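Local structure of putative peptidyl-arginine deiminase family protein (Campylobacter jejuni subsp. jejuni serotype O:2, 6B10) at residues L41-E46 with R312-Q317; I149-N152 with V156-T159. The protein probably acts as an agmatine deiminase, hydrolysing agmatine to N-carbamoylputrescine on the route to putrescine and the polyamines. One frame throughout, in Å; residues are numbered along the deposited sequence.

Overall arrangement
The two contacts contrast a long-range meeting with a local one. Contact 1 joins residues separated by some 265 positions, pairing helix 37-52 with the loop that follows strand 305-310, whereas contact 2 is a local beta hairpin whose strands are joined by the four residues 152-155 and lie within the long stretch of chain that contact 1 spans. They sit on opposite sides of the chain's centre, their own centres 27 Å apart and their nearest atoms about 17 Å apart, so neither touches the other. A potassium ion bound at F91, D106 and F107 lies about 11 Å from the side chain of I149 in contact 2.

Contact 1 of 2, residues L41-E46 with R312-Q317; sequences LQSYKE and RVFLRQ
S43 and Y44 of helix 37-52 meet V313 and F314 through a small apolar patch beside a single bridging water; no direct hydrogen bond joins 41-46 to 312-317. The apolar part centres on the F314 ring, which reaches between the two helix residues. CE2 of F314 comes to 3.6 Å from CE1 of Y44, while CE1 of F314, on the other side of the same ring, approaches CB of S43 equally closely at 3.6 Å. The two aromatic rings are inclined by 31° with centroids 5.3 Å apart, an oblique pairing. F314 carries its ring beside its backbone N (chi1 -71°), and this turn brings the far end of the ring to the helix.

The polar part runs through S43. Its hydroxyl is turned away from its own carbonyl carbon (chi1 -55°), where OG and the water are hydrogen-bonded at 2.9 Å. That water accepts a hydrogen bond from V313 N at 3.0 Å, so it links the hydroxyl to the backbone of the loop. S43 OG also lies 3.6 Å from CG2 of V313, so the valine methyl packs alongside the bridge. A further bond from S43 OG to E39 O, one turn earlier, ties the hydroxyl to its own helix.

V313 also rests on E39 and I40 of helix 37-52, and F314 on I40, while Y44 packs on P27 in the loop after strand 19-25; the contact thus sets the segment between strands 305-310 and 326-329 against the flank of that helix.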
ATOM      1  N   LEU A  41      10.298  16.121  -0.077  1.00 49.69           N
ATOM      2  CA  LEU A  41      11.563  15.472   0.259  1.00 48.59           C
ATOM      3  C   LEU A  41      11.802  15.457   1.764  1.00 46.89           C
ATOM      4  O   LEU A  41      12.334  14.489   2.301  1.00 46.49           O
ATOM      5  CB  LEU A  41      12.750  16.125  -0.469  1.00 49.56           C
ATOM      6  CG  LEU A  41      13.183  15.537  -1.823  1.00 50.74           C
ATOM      7  CD1 LEU A  41      13.402  14.031  -1.745  1.00 51.34           C
ATOM      8  CD2 LEU A  41      12.192  15.849  -2.929  1.00 51.51           C
ATOM      9  N   GLN A  42      11.400  16.522   2.447  1.00 46.93           N
ATOM     10  CA  GLN A  42      11.516  16.565   3.899  1.00 47.76           C
ATOM     11  C   GLN A  42      10.587  15.537   4.560  1.00 45.23           C
ATOM     12  O   GLN A  42      10.963  14.889   5.543  1.00 44.89           O
ATOM     13  CB  GLN A  42      11.220  17.974   4.425  1.00 50.29           C
ATOM     14  CG  GLN A  42      11.362  18.103   5.930  1.00 52.88           C
ATOM     15  CD  GLN A  42      12.665  17.507   6.433  1.00 56.61           C
ATOM     16  OE1 GLN A  42      13.746  17.884   5.970  1.00 59.54           O
ATOM     17  NE2 GLN A  42      12.573  16.563   7.369  1.00 57.46           N
ATOM     18  N   SER A  43       9.378  15.402   4.019  1.00 41.66           N
ATOM     19  CA  SER A  43       8.445  14.362   4.451  1.00 41.36           C
ATOM     20  C   SER A  43       9.049  12.967   4.259  1.00 40.00           C
ATOM     21  O   SER A  43       9.040  12.148   5.184  1.00 39.03           O
ATOM     22  CB  SER A  43       7.132  14.468   3.677  1.00 41.06           C
ATOM     23  OG  SER A  43       6.579  15.768   3.791  1.00 41.48           O
ATOM     24  N   TYR A  44       9.577  12.714   3.059  1.00 38.95           N
ATOM     25  CA  TYR A  44      10.275  11.456   2.754  1.00 36.68           C
ATOM     26  C   TYR A  44      11.389  11.162   3.736  1.00 37.92           C
ATOM     27  O   TYR A  44      11.487  10.049   4.245  1.00 38.59           O
ATOM     28  CB  TYR A  44      10.858  11.476   1.341  1.00 35.53           C
ATOM     29  CG  TYR A  44       9.967  10.839   0.315  1.00 32.49           C
ATOM     30  CD1 TYR A  44       8.899  11.532  -0.219  1.00 32.06           C
ATOM     31  CD2 TYR A  44      10.187   9.536  -0.112  1.00 30.78           C
ATOM     32  CE1 TYR A  44       8.068  10.954  -1.160  1.00 30.93           C
ATOM     33  CE2 TYR A  44       9.363   8.947  -1.051  1.00 30.31           C
ATOM     34  CZ  TYR A  44       8.306   9.662  -1.573  1.00 29.66           C
ATOM     35  OH  TYR A  44       7.476   9.092  -2.504  1.00 28.73           O
ATOM     36  N   LYS A  45      12.227  12.160   4.001  1.00 38.37           N
ATOM     37  CA  LYS A  45      13.338  11.999   4.933  1.00 38.46           C
ATOM     38  C   LYS A  45      12.846  11.542   6.299  1.00 38.34           C
ATOM     39  O   LYS A  45      13.449  10.671   6.925  1.00 40.04           O
ATOM     40  CB  LYS A  45      14.121  13.309   5.064  1.00 38.53           C
ATOM     41  CG  LYS A  45      15.367  13.203   5.931  1.00 39.17           C
ATOM     42  N   GLU A  46      11.751  12.136   6.756  1.00 38.82           N
ATOM     43  CA  GLU A  46      11.162  11.773   8.037  1.00 39.57           C
ATOM     44  C   GLU A  46      10.649  10.337   7.985  1.00 35.55           C
ATOM     45  O   GLU A  46      10.928   9.537   8.878  1.00 34.22           O
ATOM     46  CB  GLU A  46      10.019  12.728   8.389  1.00 43.19           C
ATOM     47  CG  GLU A  46       9.611  12.691   9.855  1.00 47.68           C
ATOM     48  CD  GLU A  46      10.773  12.973  10.791  1.00 51.27           C
ATOM     49  OE1 GLU A  46      11.539  13.927  10.521  1.00 54.33           O
ATOM     50  OE2 GLU A  46      10.926  12.236  11.791  1.00 55.57           O
ATOM     51  N   ARG A 312       0.676  15.095   5.225  1.00 29.04           N
ATOM     52  CA  ARG A 312      -0.079  16.153   4.541  1.00 31.19           C
ATOM     53  C   ARG A 312       0.445  16.491   3.148  1.00 32.12           C
ATOM     54  O   ARG A 312      -0.333  16.659   2.212  1.00 33.71           O
ATOM     55  CB  ARG A 312      -0.096  17.423   5.393  1.00 31.34           C
ATOM     56  CG  ARG A 312      -0.939  17.291   6.647  1.00 31.65           C
ATOM     57  CD  ARG A 312      -0.858  18.546   7.479  1.00 32.28           C
ATOM     58  NE  ARG A 312       0.510  18.773   7.940  1.00 33.20           N
ATOM     59  CZ  ARG A 312       0.965  19.918   8.431  1.00 33.48           C
ATOM     60  NH1 ARG A 312       0.166  20.970   8.538  1.00 35.60           N
ATOM     61  NH2 ARG A 312       2.225  20.007   8.826  1.00 34.43           N
ATOM     62  N   VAL A 313       1.762  16.573   3.012  1.00 34.23           N
ATOM     63  CA  VAL A 313       2.368  16.985   1.746  1.00 36.18           C
ATOM     64  C   VAL A 313       2.113  15.931   0.667  1.00 37.92           C
ATOM     65  O   VAL A 313       1.824  16.274  -0.485  1.00 40.76           O
ATOM     66  CB  VAL A 313       3.878  17.255   1.896  1.00 36.41           C
ATOM     67  CG1 VAL A 313       4.462  17.773   0.588  1.00 36.90           C
ATOM     68  CG2 VAL A 313       4.126  18.264   3.004  1.00 36.12           C
ATOM     69  N   PHE A 314       2.186  14.655   1.057  1.00 36.76           N
ATOM     70  CA  PHE A 314       1.886  13.532   0.158  1.00 34.99           C
ATOM     71  C   PHE A 314       0.532  13.695  -0.535  1.00 35.19           C
ATOM     72  O   PHE A 314       0.392  13.381  -1.719  1.00 35.87           O
ATOM     73  CB  PHE A 314       1.882  12.196   0.919  1.00 33.87           C
ATOM     74  CG  PHE A 314       3.239  11.717   1.354  1.00 32.34           C
ATOM     75  CD1 PHE A 314       3.774  12.102   2.574  1.00 32.17           C
ATOM     76  CD2 PHE A 314       3.959  10.833   0.566  1.00 32.25           C
ATOM     77  CE1 PHE A 314       5.014  11.644   2.987  1.00 31.50           C
ATOM     78  CE2 PHE A 314       5.197  10.368   0.971  1.00 32.13           C
ATOM     79  CZ  PHE A 314       5.726  10.774   2.184  1.00 31.91           C
ATOM     80  N   LEU A 315      -0.464  14.176   0.206  1.00 36.60           N
ATOM     81  CA  LEU A 315      -1.835  14.292  -0.311  1.00 37.37           C
ATOM     82  C   LEU A 315      -1.986  15.261  -1.494  1.00 38.65           C
ATOM     83  O   LEU A 315      -2.966  15.174  -2.242  1.00 37.54           O
ATOM     84  CB  LEU A 315      -2.800  14.732   0.794  1.00 37.47           C
ATOM     85  CG  LEU A 315      -2.952  13.897   2.069  1.00 37.14           C
ATOM     86  CD1 LEU A 315      -3.942  14.599   2.983  1.00 36.82           C
ATOM     87  CD2 LEU A 315      -3.408  12.473   1.775  1.00 37.07           C
ATOM     88  N   ARG A 316      -1.035  16.181  -1.663  1.00 40.41           N
ATOM     89  CA  ARG A 316      -1.071  17.116  -2.795  1.00 42.71           C
ATOM     90  C   ARG A 316      -1.079  16.383  -4.148  1.00 43.87           C
ATOM     91  O   ARG A 316      -1.693  16.859  -5.104  1.00 43.23           O
ATOM     92  CB  ARG A 316       0.080  18.125  -2.711  1.00 43.89           C
ATOM     93  CG  ARG A 316      -0.064  19.100  -1.546  1.00 45.44           C
ATOM     94  CD  ARG A 316       1.149  19.999  -1.361  1.00 46.36           C
ATOM     95  NE  ARG A 316       1.187  20.585  -0.018  1.00 48.34           N
ATOM     96  CZ  ARG A 316       2.161  21.368   0.452  1.00 48.68           C
ATOM     97  NH1 ARG A 316       3.205  21.690  -0.302  1.00 49.38           N
ATOM     98  NH2 ARG A 316       2.088  21.835   1.692  1.00 48.65           N
ATOM     99  N   GLN A 317      -0.436  15.214  -4.214  1.00 43.74           N
ATOM    100  CA  GLN A 317      -0.496  14.362  -5.408  1.00 43.33           C
ATOM    101  C   GLN A 317      -1.381  13.120  -5.231  1.00 42.41           C
ATOM    102  O   GLN A 317      -1.148  12.090  -5.861  1.00 43.27           O
ATOM    103  CB  GLN A 317       0.917  13.964  -5.837  1.00 44.96           C
ATOM    104  CG  GLN A 317       1.758  15.135  -6.334  1.00 46.29           C
ATOM    105  CD  GLN A 317       1.153  15.827  -7.545  1.00 45.88           C
ATOM    106  OE1 GLN A 317       0.472  15.202  -8.360  1.00 46.23           O
ATOM    107  NE2 GLN A 317       1.397  17.123  -7.666  1.00 46.93           N
TER
HETATM  108  O   HOH W   1       3.839  15.231   4.724  1.00 33.43           O

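Contact 2 of 2, residues I149-N152 with V156-T159; sequences IDFN and VMLT
Strands 149-151 and 156-159 run antiparallel at 151°, with D150 and L158 as a hydrogen-bonded pair and F151 opposite M157 as a non-hydrogen-bonded one. L158 N donates to D150 O at 2.7 Å, nearly straight and in the carbonyl plane, whereas the return bond from D150 N to L158 O is weak. Nearer the turn, N152 N reaches V156 O at 3.2 Å. N152 closes this end of the beta hairpin: its OD1 accepts V156 N at 3.2 Å from above the carbonyl plane, and also takes E154 N within the turn, while ND2 binds K217 O. In this alpha/beta fold of the guanidino-modifying family, strand 149-151 is outermost in its sheet and 156-160 pairs in parallel with strand 190-194.

On the face of I149, F151 and M157, the thioether is the meeting point. The methionine chain extends from the backbone and bends only at its last torsion (chi3 78°), setting SD 3.4 Å from I149 CG2 and 3.5 Å from F151 CE1. The latter is an oblique Met-aromatic contact, with the sulfur 49° off the ring normal. On the opposite face, D150 CB lies 4.1 Å from L158 CB, and the aspartate carboxylate turns to R213 in a salt bridge and to F214 N.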
ATOM      1  N   ILE A 149      -5.675  -4.091  -3.741  1.00 25.47           N
ATOM      2  CA  ILE A 149      -5.897  -5.373  -3.054  1.00 25.03           C
ATOM      3  C   ILE A 149      -5.276  -5.375  -1.653  1.00 24.05           C
ATOM      4  O   ILE A 149      -4.306  -4.669  -1.404  1.00 22.90           O
ATOM      5  CB  ILE A 149      -5.321  -6.563  -3.861  1.00 25.65           C
ATOM      6  CG1 ILE A 149      -3.860  -6.299  -4.249  1.00 26.35           C
ATOM      7  CG2 ILE A 149      -6.171  -6.805  -5.103  1.00 26.20           C
ATOM      8  CD1 ILE A 149      -3.156  -7.464  -4.910  1.00 27.35           C
ATOM      9  N   ASP A 150      -5.848  -6.174  -0.753  1.00 23.24           N
ATOM     10  CA  ASP A 150      -5.381  -6.277   0.632  1.00 23.91           C
ATOM     11  C   ASP A 150      -5.632  -7.712   1.139  1.00 23.28           C
ATOM     12  O   ASP A 150      -6.726  -8.243   0.964  1.00 23.58           O
ATOM     13  CB  ASP A 150      -6.128  -5.244   1.483  1.00 24.69           C
ATOM     14  CG  ASP A 150      -5.512  -5.040   2.847  1.00 25.62           C
ATOM     15  OD1 ASP A 150      -4.561  -4.247   2.964  1.00 25.64           O
ATOM     16  OD2 ASP A 150      -6.002  -5.653   3.819  1.00 27.16           O
ATOM     17  N   PHE A 151      -4.626  -8.334   1.755  1.00 22.51           N
ATOM     18  CA  PHE A 151      -4.697  -9.751   2.149  1.00 22.08           C
ATOM     19  C   PHE A 151      -4.651  -9.954   3.660  1.00 22.18           C
ATOM     20  O   PHE A 151      -3.963  -9.218   4.368  1.00 22.48           O
ATOM     21  CB  PHE A 151      -3.534 -10.519   1.549  1.00 21.97           C
ATOM     22  CG  PHE A 151      -3.490 -10.484   0.056  1.00 22.45           C
ATOM     23  CD1 PHE A 151      -4.321 -11.301  -0.688  1.00 22.33           C
ATOM     24  CD2 PHE A 151      -2.613  -9.640  -0.605  1.00 23.04           C
ATOM     25  CE1 PHE A 151      -4.280 -11.283  -2.063  1.00 22.59           C
ATOM     26  CE2 PHE A 151      -2.572  -9.610  -1.986  1.00 23.48           C
ATOM     27  CZ  PHE A 151      -3.406 -10.439  -2.715  1.00 23.00           C
ATOM     28  N   ASN A 152      -5.359 -10.967   4.149  1.00 21.43           N
ATOM     29  CA  ASN A 152      -5.298 -11.312   5.561  1.00 21.97           C
ATOM     30  C   ASN A 152      -4.328 -12.455   5.836  1.00 22.92           C
ATOM     31  O   ASN A 152      -4.084 -12.785   6.988  1.00 22.79           O
ATOM     32  CB  ASN A 152      -6.697 -11.602   6.133  1.00 21.78           C
ATOM     33  CG  ASN A 152      -7.196 -13.008   5.839  1.00 21.55           C
ATOM     34  OD1 ASN A 152      -6.792 -13.647   4.864  1.00 21.13           O
ATOM     35  ND2 ASN A 152      -8.097 -13.492   6.689  1.00 21.49           N
ATOM     36  N   VAL A 156      -7.962 -14.921   2.214  1.00 25.58           N
ATOM     37  CA  VAL A 156      -8.981 -13.918   1.964  1.00 25.17           C
ATOM     38  C   VAL A 156      -8.335 -12.653   1.411  1.00 25.19           C
ATOM     39  O   VAL A 156      -7.267 -12.235   1.876  1.00 25.15           O
ATOM     40  CB  VAL A 156      -9.791 -13.587   3.238  1.00 25.22           C
ATOM     41  CG1 VAL A 156     -10.964 -12.682   2.902  1.00 25.16           C
ATOM     42  CG2 VAL A 156     -10.303 -14.860   3.901  1.00 25.11           C
ATOM     43  N   MET A 157      -8.991 -12.043   0.427  1.00 24.73           N
ATOM     44  CA  MET A 157      -8.540 -10.776  -0.137  1.00 25.35           C
ATOM     45  C   MET A 157      -9.676  -9.768  -0.148  1.00 25.95           C
ATOM     46  O   MET A 157     -10.821 -10.109  -0.421  1.00 26.38           O
ATOM     47  CB  MET A 157      -8.011 -10.954  -1.564  1.00 25.57           C
ATOM     48  CG  MET A 157      -7.439  -9.673  -2.169  1.00 26.22           C
ATOM     49  SD  MET A 157      -6.892  -9.866  -3.874  1.00 27.13           S
ATOM     50  CE  MET A 157      -8.464  -9.804  -4.727  1.00 26.37           C
ATOM     51  N   LEU A 158      -9.327  -8.517   0.120  1.00 26.45           N
ATOM     52  CA  LEU A 158     -10.263  -7.418   0.177  1.00 27.34           C
ATOM     53  C   LEU A 158     -10.001  -6.543  -1.046  1.00 28.04           C
ATOM     54  O   LEU A 158      -8.851  -6.312  -1.416  1.00 26.00           O
ATOM     55  CB  LEU A 158     -10.009  -6.650   1.477  1.00 28.46           C
ATOM     56  CG  LEU A 158     -11.026  -5.729   2.130  1.00 29.45           C
ATOM     57  CD1 LEU A 158     -12.374  -6.404   2.314  1.00 29.97           C
ATOM     58  CD2 LEU A 158     -10.472  -5.251   3.470  1.00 29.41           C
ATOM     59  N   THR A 159     -11.064  -6.092  -1.701  1.00 29.36           N
ATOM     60  CA  THR A 159     -10.924  -5.233  -2.878  1.00 31.42           C
ATOM     61  C   THR A 159     -12.217  -4.463  -3.139  1.00 33.46           C
ATOM     62  O   THR A 159     -13.260  -4.783  -2.578  1.00 32.64           O
ATOM     63  CB  THR A 159     -10.525  -6.049  -4.135  1.00 31.17           C
ATOM     64  OG1 THR A 159     -10.132  -5.163  -5.192  1.00 30.75           O
ATOM     65  CG2 THR A 159     -11.667  -6.937  -4.608  1.00 31.14           C
TER